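Local coordinates for pyridoxine 4-oxidase (Mesorhizobium loti, PDB 4HA6), which catalyses, as an FAD-dependent member of the GMC oxidoreductase family, the oxidation of pyridoxine at its 4-position alcohol, with oxygen as electron acceptor, at residues 141-146 and 182-188; 92-97 and 172-177; 67-73 and 438-442. All blocks are in the same frame, centred on the assembly; numbering follows the deposited sequence.

Interaction 1: residues 141-146 and 182-188; sequences LPIHLP and PNSLNIR
The R188 guanidinium carries the ring of P142 on one face: P142 CB stands 3.7 Å from R188 CZ, over the centre of the plane, and P142 CG leans toward NH1. R188 reaches this ring with CG anti to the backbone N (chi1 170°) and bends at chi2 and chi3; its NH1 then forms a salt bridge with D126, on the strand that runs parallel to 141-142. The H144 ring has the backbone N of P146, two residues on, over the centre of one face, while H144 CB packs against I187 O and the ring's NE2 bonds to E149. The amide of N186 is the third flat group. Its ND2 donates to P142 O over 3.0 Å, bent to 149°, with the oxygen 20° out of the amide plane. The methyls of L141, crossing at about a right angle, close on this amide, and I143 CD1 lies alongside ND2 at 3.3 Å.

Between these groups the backbones meet in a single antiparallel bridge, the hydrogen-bonded pair H144 and L185: H144 N to L185 O is 2.7 Å and L185 N to H144 O 2.9 Å. N186, just beyond, centres an inverse gamma turn that redirects the chain into strand 187-188. Replaced by an alanine, the N186 side chain loses its amide, which is likely to cost P142 O its side-chain donor and open a gap beside the L141 methyls and I143 CD1.

Toward P146 the contact goes on without hydrogen bonds between the two segments: P146 CD lies 3.3 Å from N183 O, P146 CG meets L185 CD1 at 3.9 Å, and P182 CG rests on P146 O. N183 turns away from 141-146, bonds through OD1 to M317 N and comes close to the bound pyridoxamine.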
ATOM      1  N   LEU A 141     -11.269   7.599  10.813  1.00 10.23           N
ATOM      2  CA  LEU A 141     -11.244   7.341   9.370  1.00 12.19           C
ATOM      3  C   LEU A 141     -12.612   6.892   8.883  1.00 14.93           C
ATOM      4  O   LEU A 141     -13.026   5.765   9.181  1.00 10.96           O
ATOM      5  CB  LEU A 141     -10.254   6.203   9.047  1.00 12.07           C
ATOM      6  CG  LEU A 141      -9.326   6.244   7.825  1.00 15.46           C
ATOM      7  CD1 LEU A 141      -9.048   4.839   7.270  1.00  5.97           C
ATOM      8  CD2 LEU A 141      -9.791   7.196   6.738  1.00 12.02           C
ATOM      9  N   PRO A 142     -13.310   7.752   8.116  1.00 13.22           N
ATOM     10  CA  PRO A 142     -14.597   7.348   7.539  1.00 11.94           C
ATOM     11  C   PRO A 142     -14.419   6.193   6.562  1.00 16.41           C
ATOM     12  O   PRO A 142     -13.515   6.221   5.718  1.00 13.98           O
ATOM     13  CB  PRO A 142     -15.049   8.596   6.769  1.00 12.84           C
ATOM     14  CG  PRO A 142     -14.324   9.728   7.413  1.00 19.56           C
ATOM     15  CD  PRO A 142     -12.990   9.163   7.828  1.00 19.20           C
ATOM     16  N   ILE A 143     -15.266   5.177   6.687  1.00 12.85           N
ATOM     17  CA  ILE A 143     -15.330   4.117   5.691  1.00 13.07           C
ATOM     18  C   ILE A 143     -16.698   4.208   5.011  1.00 17.77           C
ATOM     19  O   ILE A 143     -17.738   4.131   5.674  1.00 20.99           O
ATOM     20  CB  ILE A 143     -15.174   2.700   6.312  1.00  9.16           C
ATOM     21  CG1 ILE A 143     -14.078   2.663   7.389  1.00  9.03           C
ATOM     22  CG2 ILE A 143     -14.956   1.645   5.203  1.00  9.17           C
ATOM     23  CD1 ILE A 143     -12.717   3.233   6.941  1.00 10.19           C
ATOM     24  N   HIS A 144     -16.701   4.366   3.692  1.00 15.53           N
ATOM     25  CA  HIS A 144     -17.955   4.514   2.951  1.00 13.72           C
ATOM     26  C   HIS A 144     -18.269   3.233   2.189  1.00 15.88           C
ATOM     27  O   HIS A 144     -17.379   2.640   1.566  1.00 15.39           O
ATOM     28  CB  HIS A 144     -17.827   5.708   1.994  1.00 15.41           C
ATOM     29  CG  HIS A 144     -18.979   5.882   1.050  1.00 21.66           C
ATOM     30  ND1 HIS A 144     -20.298   5.773   1.439  1.00 20.12           N
ATOM     31  CD2 HIS A 144     -19.000   6.195  -0.271  1.00 16.55           C
ATOM     32  CE1 HIS A 144     -21.082   5.999   0.397  1.00 20.81           C
ATOM     33  NE2 HIS A 144     -20.319   6.258  -0.652  1.00 23.39           N
ATOM     34  N   LEU A 145     -19.527   2.800   2.259  1.00 13.62           N
ATOM     35  CA  LEU A 145     -20.007   1.646   1.501  1.00 11.40           C
ATOM     36  C   LEU A 145     -20.866   2.161   0.349  1.00 13.42           C
ATOM     37  O   LEU A 145     -22.026   2.517   0.551  1.00 10.20           O
ATOM     38  CB  LEU A 145     -20.858   0.722   2.387  1.00  9.23           C
ATOM     39  CG  LEU A 145     -20.207  -0.004   3.573  1.00 22.79           C
ATOM     40  CD1 LEU A 145     -21.203  -0.897   4.315  1.00 25.07           C
ATOM     41  CD2 LEU A 145     -19.009  -0.815   3.124  1.00 13.20           C
ATOM     42  N   PRO A 146     -20.297   2.215  -0.865  1.00 16.09           N
ATOM     43  CA  PRO A 146     -21.057   2.792  -1.976  1.00 14.16           C
ATOM     44  C   PRO A 146     -22.214   1.884  -2.377  1.00 16.68           C
ATOM     45  O   PRO A 146     -22.069   0.662  -2.328  1.00 17.09           O
ATOM     46  CB  PRO A 146     -20.024   2.853  -3.108  1.00 15.98           C
ATOM     47  CG  PRO A 146     -18.671   2.803  -2.415  1.00 12.53           C
ATOM     48  CD  PRO A 146     -18.922   1.865  -1.261  1.00 13.52           C
ATOM     49  N   PRO A 182     -19.023  -3.728  -4.085  1.00 10.92           N
ATOM     50  CA  PRO A 182     -18.278  -2.495  -4.360  1.00 12.60           C
ATOM     51  C   PRO A 182     -17.173  -2.342  -3.318  1.00 12.23           C
ATOM     52  O   PRO A 182     -17.389  -2.723  -2.161  1.00 10.09           O
ATOM     53  CB  PRO A 182     -19.324  -1.388  -4.140  1.00 11.92           C
ATOM     54  CG  PRO A 182     -20.656  -2.066  -4.256  1.00  9.93           C
ATOM     55  CD  PRO A 182     -20.441  -3.477  -3.768  1.00 12.34           C
ATOM     56  N   ASN A 183     -16.018  -1.807  -3.707  1.00  6.45           N
ATOM     57  CA  ASN A 183     -14.964  -1.519  -2.740  1.00  8.08           C
ATOM     58  C   ASN A 183     -15.432  -0.509  -1.708  1.00  9.17           C
ATOM     59  O   ASN A 183     -16.080   0.475  -2.057  1.00  9.06           O
ATOM     60  CB  ASN A 183     -13.728  -0.949  -3.441  1.00 11.11           C
ATOM     61  CG  ASN A 183     -13.201  -1.864  -4.530  1.00  9.73           C
ATOM     62  OD1 ASN A 183     -13.380  -3.073  -4.467  1.00  9.34           O
ATOM     63  ND2 ASN A 183     -12.553  -1.283  -5.538  1.00  8.30           N
ATOM     64  N   SER A 184     -15.112  -0.749  -0.439  1.00  7.76           N
ATOM     65  CA  SER A 184     -15.277   0.279   0.582  1.00  8.55           C
ATOM     66  C   SER A 184     -14.248   1.366   0.310  1.00 11.17           C
ATOM     67  O   SER A 184     -13.153   1.066  -0.180  1.00  7.06           O
ATOM     68  CB  SER A 184     -15.081  -0.307   1.982  1.00  8.40           C
ATOM     69  OG  SER A 184     -16.015  -1.362   2.229  1.00 14.54           O
ATOM     70  N   LEU A 185     -14.597   2.618   0.617  1.00 11.52           N
ATOM     71  CA  LEU A 185     -13.756   3.765   0.254  1.00 11.65           C
ATOM     72  C   LEU A 185     -13.595   4.771   1.395  1.00 10.98           C
ATOM     73  O   LEU A 185     -14.526   4.973   2.187  1.00 11.37           O
ATOM     74  CB  LEU A 185     -14.344   4.491  -0.953  1.00 16.14           C
ATOM     75  CG  LEU A 185     -14.466   3.735  -2.273  1.00 16.43           C
ATOM     76  CD1 LEU A 185     -15.298   4.534  -3.248  1.00 17.29           C
ATOM     77  CD2 LEU A 185     -13.094   3.479  -2.848  1.00 16.62           C
ATOM     78  N   ASN A 186     -12.426   5.405   1.478  1.00  7.92           N
ATOM     79  CA  ASN A 186     -12.240   6.493   2.439  1.00 11.65           C
ATOM     80  C   ASN A 186     -12.695   7.797   1.818  1.00 12.71           C
ATOM     81  O   ASN A 186     -11.870   8.596   1.356  1.00  8.47           O
ATOM     82  CB  ASN A 186     -10.786   6.626   2.906  1.00  8.12           C
ATOM     83  CG  ASN A 186     -10.282   5.397   3.646  1.00 19.11           C
ATOM     84  OD1 ASN A 186      -9.125   5.001   3.482  1.00 11.84           O
ATOM     85  ND2 ASN A 186     -11.144   4.790   4.471  1.00 11.48           N
ATOM     86  N   ILE A 187     -14.013   7.986   1.798  1.00 16.94           N
ATOM     87  CA  ILE A 187     -14.655   9.172   1.232  1.00  9.87           C
ATOM     88  C   ILE A 187     -15.736   9.613   2.218  1.00 16.88           C
ATOM     89  O   ILE A 187     -16.398   8.776   2.840  1.00 16.83           O
ATOM     90  CB  ILE A 187     -15.297   8.866  -0.153  1.00 19.20           C
ATOM     91  CG1 ILE A 187     -14.238   8.428  -1.168  1.00 25.45           C
ATOM     92  CG2 ILE A 187     -16.048  10.074  -0.702  1.00 30.95           C
ATOM     93  CD1 ILE A 187     -14.793   8.157  -2.571  1.00 29.95           C
ATOM     94  N   ARG A 188     -15.880  10.923   2.397  1.00 14.70           N
ATOM     95  CA  ARG A 188     -16.968  11.489   3.189  1.00 17.23           C
ATOM     96  C   ARG A 188     -17.438  12.777   2.517  1.00 26.51           C
ATOM     97  O   ARG A 188     -16.619  13.656   2.212  1.00 16.71           O
ATOM     98  CB  ARG A 188     -16.532  11.768   4.634  1.00 21.77           C
ATOM     99  CG  ARG A 188     -17.559  12.575   5.435  1.00 28.40           C
ATOM    100  CD  ARG A 188     -17.672  12.083   6.876  1.00 33.77           C
ATOM    101  NE  ARG A 188     -18.220  10.729   6.942  1.00 40.40           N
ATOM    102  CZ  ARG A 188     -18.194   9.959   8.028  1.00 40.88           C
ATOM    103  NH1 ARG A 188     -17.649  10.403   9.155  1.00 32.11           N
ATOM    104  NH2 ARG A 188     -18.709   8.736   7.990  1.00 38.17           N
TER

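Interaction 2: residues 92-97 and 172-177; sequences YMRGHP and HNSGEM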
ATOM      1  N   TYR A  92     -10.378   0.780   0.838  1.00 10.03           N
ATOM      2  CA  TYR A  92     -10.107   0.321   2.204  1.00  9.06           C
ATOM      3  C   TYR A  92     -10.370  -1.185   2.321  1.00 12.10           C
ATOM      4  O   TYR A  92     -11.531  -1.629   2.295  1.00  6.46           O
ATOM      5  CB  TYR A  92     -10.970   1.081   3.210  1.00  6.69           C
ATOM      6  CG  TYR A  92     -10.643   0.780   4.661  1.00  5.73           C
ATOM      7  CD1 TYR A  92      -9.568   1.402   5.300  1.00  5.26           C
ATOM      8  CD2 TYR A  92     -11.415  -0.121   5.390  1.00  5.68           C
ATOM      9  CE1 TYR A  92      -9.272   1.133   6.639  1.00  8.51           C
ATOM     10  CE2 TYR A  92     -11.127  -0.398   6.729  1.00  7.75           C
ATOM     11  CZ  TYR A  92     -10.057   0.225   7.340  1.00  9.80           C
ATOM     12  OH  TYR A  92      -9.786  -0.070   8.656  1.00  4.52           O
ATOM     13  N   MET A  93      -9.293  -1.961   2.435  1.00  3.69           N
ATOM     14  CA  MET A  93      -9.379  -3.412   2.580  1.00  3.74           C
ATOM     15  C   MET A  93      -8.490  -3.829   3.746  1.00  7.03           C
ATOM     16  O   MET A  93      -7.271  -3.694   3.655  1.00  1.44           O
ATOM     17  CB  MET A  93      -8.857  -4.109   1.306  1.00  5.71           C
ATOM     18  CG  MET A  93      -9.783  -4.060   0.088  1.00  3.32           C
ATOM     19  SD  MET A  93      -9.847  -2.463  -0.773  1.00  9.73           S
ATOM     20  CE  MET A  93     -10.342  -3.046  -2.405  1.00  5.31           C
ATOM     21  N   ARG A  94      -9.072  -4.340   4.830  1.00  5.97           N
ATOM     22  CA  ARG A  94      -8.258  -4.795   5.962  1.00  7.40           C
ATOM     23  C   ARG A  94      -7.288  -5.895   5.533  1.00 10.93           C
ATOM     24  O   ARG A  94      -6.117  -5.898   5.910  1.00  6.31           O
ATOM     25  CB  ARG A  94      -9.140  -5.350   7.087  1.00  6.20           C
ATOM     26  CG  ARG A  94     -10.033  -4.349   7.785  1.00  8.05           C
ATOM     27  CD  ARG A  94     -10.928  -5.104   8.777  1.00  8.37           C
ATOM     28  NE  ARG A  94     -11.674  -4.183   9.631  1.00  6.73           N
ATOM     29  CZ  ARG A  94     -12.538  -4.564  10.567  1.00 10.16           C
ATOM     30  NH1 ARG A  94     -12.775  -5.857  10.777  1.00  7.08           N
ATOM     31  NH2 ARG A  94     -13.170  -3.653  11.289  1.00 11.17           N
ATOM     32  N   GLY A  95      -7.781  -6.823   4.720  1.00  9.34           N
ATOM     33  CA  GLY A  95      -7.033  -8.025   4.418  1.00  9.43           C
ATOM     34  C   GLY A  95      -7.849  -9.194   4.943  1.00  8.69           C
ATOM     35  O   GLY A  95      -8.920  -8.985   5.520  1.00  5.04           O
ATOM     36  N   HIS A  96      -7.353 -10.414   4.739  1.00  9.70           N
ATOM     37  CA  HIS A  96      -8.034 -11.628   5.184  1.00  3.66           C
ATOM     38  C   HIS A  96      -7.325 -12.169   6.419  1.00  9.36           C
ATOM     39  O   HIS A  96      -6.100 -12.084   6.501  1.00 12.38           O
ATOM     40  CB  HIS A  96      -7.985 -12.665   4.062  1.00  5.97           C
ATOM     41  CG  HIS A  96      -8.686 -13.947   4.388  1.00 12.18           C
ATOM     42  ND1 HIS A  96      -8.045 -15.016   4.977  1.00  8.39           N
ATOM     43  CD2 HIS A  96      -9.973 -14.331   4.207  1.00  8.72           C
ATOM     44  CE1 HIS A  96      -8.904 -16.008   5.136  1.00  9.34           C
ATOM     45  NE2 HIS A  96     -10.082 -15.614   4.686  1.00  6.91           N
ATOM     46  N   PRO A  97      -8.080 -12.719   7.385  1.00 13.70           N
ATOM     47  CA  PRO A  97      -7.499 -13.220   8.643  1.00  8.29           C
ATOM     48  C   PRO A  97      -6.256 -14.096   8.457  1.00 11.78           C
ATOM     49  O   PRO A  97      -5.304 -13.984   9.243  1.00  9.70           O
ATOM     50  CB  PRO A  97      -8.629 -14.069   9.228  1.00  4.80           C
ATOM     51  CG  PRO A  97      -9.883 -13.327   8.794  1.00 11.00           C
ATOM     52  CD  PRO A  97      -9.556 -12.822   7.378  1.00  7.65           C
ATOM     53  N   HIS A 172     -15.206  -5.659   2.085  1.00  9.03           N
ATOM     54  CA  HIS A 172     -14.295  -6.791   2.138  1.00  7.98           C
ATOM     55  C   HIS A 172     -13.801  -7.080   3.539  1.00 10.00           C
ATOM     56  O   HIS A 172     -12.888  -7.879   3.705  1.00  7.89           O
ATOM     57  CB  HIS A 172     -13.061  -6.501   1.271  1.00  5.26           C
ATOM     58  CG  HIS A 172     -13.354  -6.463  -0.191  1.00  7.76           C
ATOM     59  ND1 HIS A 172     -13.355  -5.288  -0.912  1.00  6.71           N
ATOM     60  CD2 HIS A 172     -13.672  -7.447  -1.063  1.00  6.13           C
ATOM     61  CE1 HIS A 172     -13.658  -5.555  -2.171  1.00  5.38           C
ATOM     62  NE2 HIS A 172     -13.854  -6.856  -2.292  1.00  3.86           N
ATOM     63  N   ASN A 173     -14.405  -6.456   4.543  1.00 10.22           N
ATOM     64  CA  ASN A 173     -13.709  -6.292   5.815  1.00 16.00           C
ATOM     65  C   ASN A 173     -14.255  -7.074   7.009  1.00 12.53           C
ATOM     66  O   ASN A 173     -13.783  -6.915   8.143  1.00  6.44           O
ATOM     67  CB  ASN A 173     -13.569  -4.792   6.106  1.00  7.09           C
ATOM     68  CG  ASN A 173     -12.766  -4.087   5.016  1.00  9.79           C
ATOM     69  OD1 ASN A 173     -11.713  -4.585   4.608  1.00  7.45           O
ATOM     70  ND2 ASN A 173     -13.289  -2.979   4.493  1.00  9.57           N
ATOM     71  N   SER A 174     -15.226  -7.942   6.746  1.00 13.73           N
ATOM     72  CA  SER A 174     -15.881  -8.671   7.814  1.00 13.36           C
ATOM     73  C   SER A 174     -15.045  -9.844   8.313  1.00 12.79           C
ATOM     74  O   SER A 174     -15.384 -10.456   9.325  1.00 11.57           O
ATOM     75  CB  SER A 174     -17.215  -9.209   7.328  1.00  8.96           C
ATOM     76  OG  SER A 174     -17.000 -10.386   6.575  1.00 11.16           O
ATOM     77  N   GLY A 175     -13.942 -10.141   7.626  1.00  9.57           N
ATOM     78  CA  GLY A 175     -13.211 -11.374   7.876  1.00  7.42           C
ATOM     79  C   GLY A 175     -13.447 -12.333   6.722  1.00 14.06           C
ATOM     80  O   GLY A 175     -12.701 -13.299   6.538  1.00 16.91           O
ATOM     81  N   GLU A 176     -14.503 -12.062   5.953  1.00  8.44           N
ATOM     82  CA  GLU A 176     -14.772 -12.768   4.700  1.00 12.09           C
ATOM     83  C   GLU A 176     -14.453 -11.831   3.543  1.00 12.98           C
ATOM     84  O   GLU A 176     -15.078 -10.775   3.406  1.00  9.03           O
ATOM     85  CB  GLU A 176     -16.240 -13.210   4.624  1.00 11.22           C
ATOM     86  CG  GLU A 176     -16.587 -13.978   3.340  1.00 18.12           C
ATOM     87  CD  GLU A 176     -18.002 -14.533   3.340  1.00 33.34           C
ATOM     88  OE1 GLU A 176     -18.396 -15.183   2.336  1.00 24.41           O
ATOM     89  OE2 GLU A 176     -18.720 -14.310   4.342  1.00 30.90           O
ATOM     90  N   MET A 177     -13.492 -12.212   2.705  1.00  8.28           N
ATOM     91  CA  MET A 177     -12.997 -11.307   1.668  1.00 11.40           C
ATOM     92  C   MET A 177     -13.299 -11.808   0.243  1.00 10.68           C
ATOM     93  O   MET A 177     -13.401 -11.014  -0.703  1.00  7.44           O
ATOM     94  CB  MET A 177     -11.496 -11.047   1.901  1.00  8.89           C
ATOM     95  CG  MET A 177     -10.825 -10.168   0.885  1.00  5.24           C
ATOM     96  SD  MET A 177      -9.264  -9.545   1.575  1.00  7.30           S
ATOM     97  CE  MET A 177      -8.709  -8.489   0.229  1.00  5.68           C
TER
HETATM   98  O   HOH W   1     -13.549  -3.099   0.568  1.00  4.75           O
HETATM   99  O   HOH W   2     -11.881  -9.335   5.677  1.00  4.47           O
HETATM  100  O   HOH W   3     -10.109  -6.673   3.044  1.00  6.60           O
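N173 reaches across to 92-97 along its whole side chain. Its CB packs on the aliphatic part of R94, 3.8 Å from R94 CD. CG stands beside the backbone N of its own residue (chi1 -60°), which swings the amide over toward the opposite backbone. There the two ends part: OD1 accepts from R94 N at 2.7 Å, with an angle of 168° at the hydrogen but the donor well above the carbonyl plane, and ND2 donates to Y92 O at 3.1 Å, with that oxygen in the amide plane. One amide thus serves a donor and an acceptor two residues apart, which fixes its rotation. ND2 also lies at the edge of the Y92 ring, whose plane is steeply turned from the amide.

Both segments are loops of the FAD-dependent GMC fold, 92-97 following directly on the FAD-binding G91, and waters fill in where the backbones stand apart. One water donates to G95 O and H172 O and accepts from G175 N; a second accepts from G95 N and donates to N173 OD1, so OD1 has two donors. R94 runs on, extended, to a salt bridge with E125, which also accepts from Y92 OH.

On the side of the bound pyridoxamine, M93 and H172 lie side by side, M93 CG 3.9 Å from H172 ND1, while H172 NE2 bonds to M317 O. At the other end H96 is the N-cap of helix 97-107, its ND1 accepting from S98 N. M177 SD sits 3.7 Å from G95 C, and P97 CD touches G175 O at 3.3 Å.

Interaction 3: residues 67-73 and 438-442; sequences GTAGRAH and ARSVI
R71, the last residue of a type I' beta turn (T68 to R71) closed by R71 N to T68 O, lays its guanidinium against the backbone where helix 430-440 passes into strand 441-443. The tight part is the guanidinium end. NH1 donates to V441 O at 2.8 Å and to A438 O at 2.9 Å, and NH2 adds a second bond to V441 O, so that one carbonyl is gripped end-on by two nitrogens. Both acceptors lie near the guanidinium plane; R439 O instead stands over one face, too far off line to bond with R71, and accepts from the hydroxyls of S344 and S346. With its chain bent at chi3 (51°), R71 also turns NE to a salt bridge with E345. A438 O belongs to the last turn of the helix and V441 O to the residue just past it, so the partial negative charge of the helix C-terminus probably helps hold the guanidinium.

Beside it, T68 CG2 packs on V441 CG2 at 3.6 Å. T68 CA approaches A438 O. The same threonine pairs OG1 with H73 NE2 at 2.9 Å, holding the H73 ring with its edge toward V441 O.

The outer side is looser and faces solvent. There A69, exposed in the turn, makes van der Waals contacts: its CB is 4.4 Å from A438 CB and 4.1 Å from R439 CG. The polar end of R439 leads off to a salt bridge with D435 in its own helix. Between the two sides, A438 CB lies against the backbone leading into the turn, 3.5 Å from G67 O.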
ATOM      1  N   GLY A  67      10.922 -10.733 -15.817  1.00  8.08           N
ATOM      2  CA  GLY A  67       9.636 -11.408 -15.718  1.00  6.48           C
ATOM      3  C   GLY A  67       8.478 -10.599 -16.282  1.00 12.02           C
ATOM      4  O   GLY A  67       7.372 -11.130 -16.427  1.00  9.18           O
ATOM      5  N   THR A  68       8.703  -9.318 -16.589  1.00  4.39           N
ATOM      6  CA  THR A  68       7.652  -8.529 -17.250  1.00  7.05           C
ATOM      7  C   THR A  68       8.160  -7.970 -18.569  1.00  9.23           C
ATOM      8  O   THR A  68       8.113  -6.753 -18.798  1.00  7.01           O
ATOM      9  CB  THR A  68       7.104  -7.368 -16.363  1.00  7.38           C
ATOM     10  OG1 THR A  68       8.062  -6.300 -16.320  1.00 11.16           O
ATOM     11  CG2 THR A  68       6.809  -7.854 -14.951  1.00  7.36           C
ATOM     12  N   ALA A  69       8.649  -8.874 -19.420  1.00 10.75           N
ATOM     13  CA  ALA A  69       9.109  -8.551 -20.771  1.00 11.14           C
ATOM     14  C   ALA A  69      10.192  -7.478 -20.784  1.00 13.93           C
ATOM     15  O   ALA A  69      10.256  -6.663 -21.708  1.00  8.61           O
ATOM     16  CB  ALA A  69       7.928  -8.131 -21.656  1.00 13.26           C
ATOM     17  N   GLY A  70      11.045  -7.479 -19.764  1.00  7.85           N
ATOM     18  CA  GLY A  70      12.103  -6.483 -19.670  1.00  6.74           C
ATOM     19  C   GLY A  70      11.640  -5.060 -19.386  1.00 16.64           C
ATOM     20  O   GLY A  70      12.452  -4.129 -19.445  1.00 12.20           O
ATOM     21  N   ARG A  71      10.355  -4.882 -19.067  1.00 10.26           N
ATOM     22  CA  ARG A  71       9.827  -3.548 -18.760  1.00 12.10           C
ATOM     23  C   ARG A  71      10.311  -3.028 -17.403  1.00 15.92           C
ATOM     24  O   ARG A  71      10.390  -3.777 -16.424  1.00 11.18           O
ATOM     25  CB  ARG A  71       8.291  -3.540 -18.817  1.00  9.67           C
ATOM     26  CG  ARG A  71       7.729  -3.980 -20.173  1.00 13.86           C
ATOM     27  CD  ARG A  71       6.254  -4.397 -20.107  1.00  9.10           C
ATOM     28  NE  ARG A  71       5.439  -3.380 -19.447  1.00 10.75           N
ATOM     29  CZ  ARG A  71       4.588  -3.630 -18.456  1.00 11.26           C
ATOM     30  NH1 ARG A  71       4.418  -4.876 -18.023  1.00  8.26           N
ATOM     31  NH2 ARG A  71       3.899  -2.639 -17.901  1.00  5.86           N
ATOM     32  N   ALA A  72      10.651  -1.743 -17.366  1.00 10.11           N
ATOM     33  CA  ALA A  72      10.929  -1.030 -16.124  1.00  6.92           C
ATOM     34  C   ALA A  72       9.628  -0.357 -15.722  1.00  9.40           C
ATOM     35  O   ALA A  72       8.818  -0.013 -16.573  1.00 13.61           O
ATOM     36  CB  ALA A  72      12.027   0.014 -16.342  1.00  6.11           C
ATOM     37  N   HIS A  73       9.422  -0.153 -14.433  1.00  6.94           N
ATOM     38  CA  HIS A  73       8.132   0.313 -13.967  1.00 10.85           C
ATOM     39  C   HIS A  73       8.257   1.625 -13.201  1.00 10.12           C
ATOM     40  O   HIS A  73       9.276   1.887 -12.558  1.00 11.56           O
ATOM     41  CB  HIS A  73       7.514  -0.745 -13.054  1.00  7.92           C
ATOM     42  CG  HIS A  73       7.242  -2.046 -13.738  1.00 10.07           C
ATOM     43  ND1 HIS A  73       5.969  -2.462 -14.061  1.00  6.87           N
ATOM     44  CD2 HIS A  73       8.075  -3.030 -14.154  1.00  6.48           C
ATOM     45  CE1 HIS A  73       6.030  -3.642 -14.657  1.00  9.34           C
ATOM     46  NE2 HIS A  73       7.297  -4.011 -14.721  1.00  6.69           N
ATOM     47  N   ALA A 438       2.964 -10.708 -19.010  1.00  6.49           N
ATOM     48  CA  ALA A 438       4.237 -10.018 -18.770  1.00  6.61           C
ATOM     49  C   ALA A 438       4.251  -8.605 -19.383  1.00  8.63           C
ATOM     50  O   ALA A 438       4.860  -7.675 -18.837  1.00 11.06           O
ATOM     51  CB  ALA A 438       5.398 -10.856 -19.328  1.00  5.74           C
ATOM     52  N   ARG A 439       3.580  -8.459 -20.522  1.00  7.77           N
ATOM     53  CA  ARG A 439       3.507  -7.182 -21.214  1.00  7.15           C
ATOM     54  C   ARG A 439       2.480  -6.254 -20.574  1.00  6.62           C
ATOM     55  O   ARG A 439       2.608  -5.017 -20.660  1.00 12.08           O
ATOM     56  CB  ARG A 439       3.168  -7.405 -22.697  1.00 13.36           C
ATOM     57  CG  ARG A 439       4.379  -7.725 -23.595  1.00 10.09           C
ATOM     58  CD  ARG A 439       3.990  -8.528 -24.856  1.00 21.09           C
ATOM     59  NE  ARG A 439       2.801  -8.008 -25.536  1.00 39.57           N
ATOM     60  CZ  ARG A 439       1.810  -8.762 -26.024  1.00 39.01           C
ATOM     61  NH1 ARG A 439       1.835 -10.089 -25.920  1.00 24.51           N
ATOM     62  NH2 ARG A 439       0.773  -8.188 -26.620  1.00 42.21           N
ATOM     63  N   SER A 440       1.476  -6.839 -19.918  1.00  4.91           N
ATOM     64  CA  SER A 440       0.323  -6.071 -19.425  1.00  9.76           C
ATOM     65  C   SER A 440       0.374  -5.666 -17.943  1.00  5.88           C
ATOM     66  O   SER A 440      -0.264  -4.672 -17.538  1.00  4.01           O
ATOM     67  CB  SER A 440      -0.971  -6.851 -19.690  1.00 12.70           C
ATOM     68  OG  SER A 440      -1.051  -7.983 -18.846  1.00  9.87           O
ATOM     69  N   VAL A 441       1.092  -6.429 -17.116  1.00  6.79           N
ATOM     70  CA  VAL A 441       1.069  -6.146 -15.677  1.00  6.98           C
ATOM     71  C   VAL A 441       1.643  -4.761 -15.328  1.00  8.64           C
ATOM     72  O   VAL A 441       2.651  -4.319 -15.903  1.00  5.92           O
ATOM     73  CB  VAL A 441       1.774  -7.248 -14.833  1.00  5.20           C
ATOM     74  CG1 VAL A 441       0.949  -8.552 -14.821  1.00  2.82           C
ATOM     75  CG2 VAL A 441       3.198  -7.508 -15.327  1.00  3.37           C
ATOM     76  N   ILE A 442       0.993  -4.083 -14.384  1.00  7.29           N
ATOM     77  CA  ILE A 442       1.523  -2.842 -13.813  1.00  4.12           C
ATOM     78  C   ILE A 442       1.480  -2.959 -12.291  1.00  8.56           C
ATOM     79  O   ILE A 442       0.809  -3.859 -11.775  1.00  4.45           O
ATOM     80  CB  ILE A 442       0.675  -1.633 -14.242  1.00  8.55           C
ATOM     81  CG1 ILE A 442      -0.800  -1.873 -13.923  1.00  4.51           C
ATOM     82  CG2 ILE A 442       0.851  -1.337 -15.741  1.00  7.24           C
ATOM     83  CD1 ILE A 442      -1.705  -0.767 -14.433  1.00 17.91           C
TER

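How the interactions relate
Interactions 1 and 2 are neighbours, their centres about 14 Å apart, and they touch: S184 O is 3.0 Å from Y92 N, a probable hydrogen bond, and N183 OD1 packs near H172 CE1. Along the chain their segments alternate, 92-97, 141-146, 172-177 and 182-188, so the two contacts interlock within the N-terminal GMC region. Interaction 3 stands apart, about 31 and 29 Å, centre to centre, from interactions 1 and 2. It closes a loop of 364 residues within which both others are nested, joining an N-terminal loop to helix 430-440 and strand 441-443. The side chains of M93 and N183 come to about 4 Å of the bound pyridoxamine and I442 to about 5 Å, so both regions lie near it.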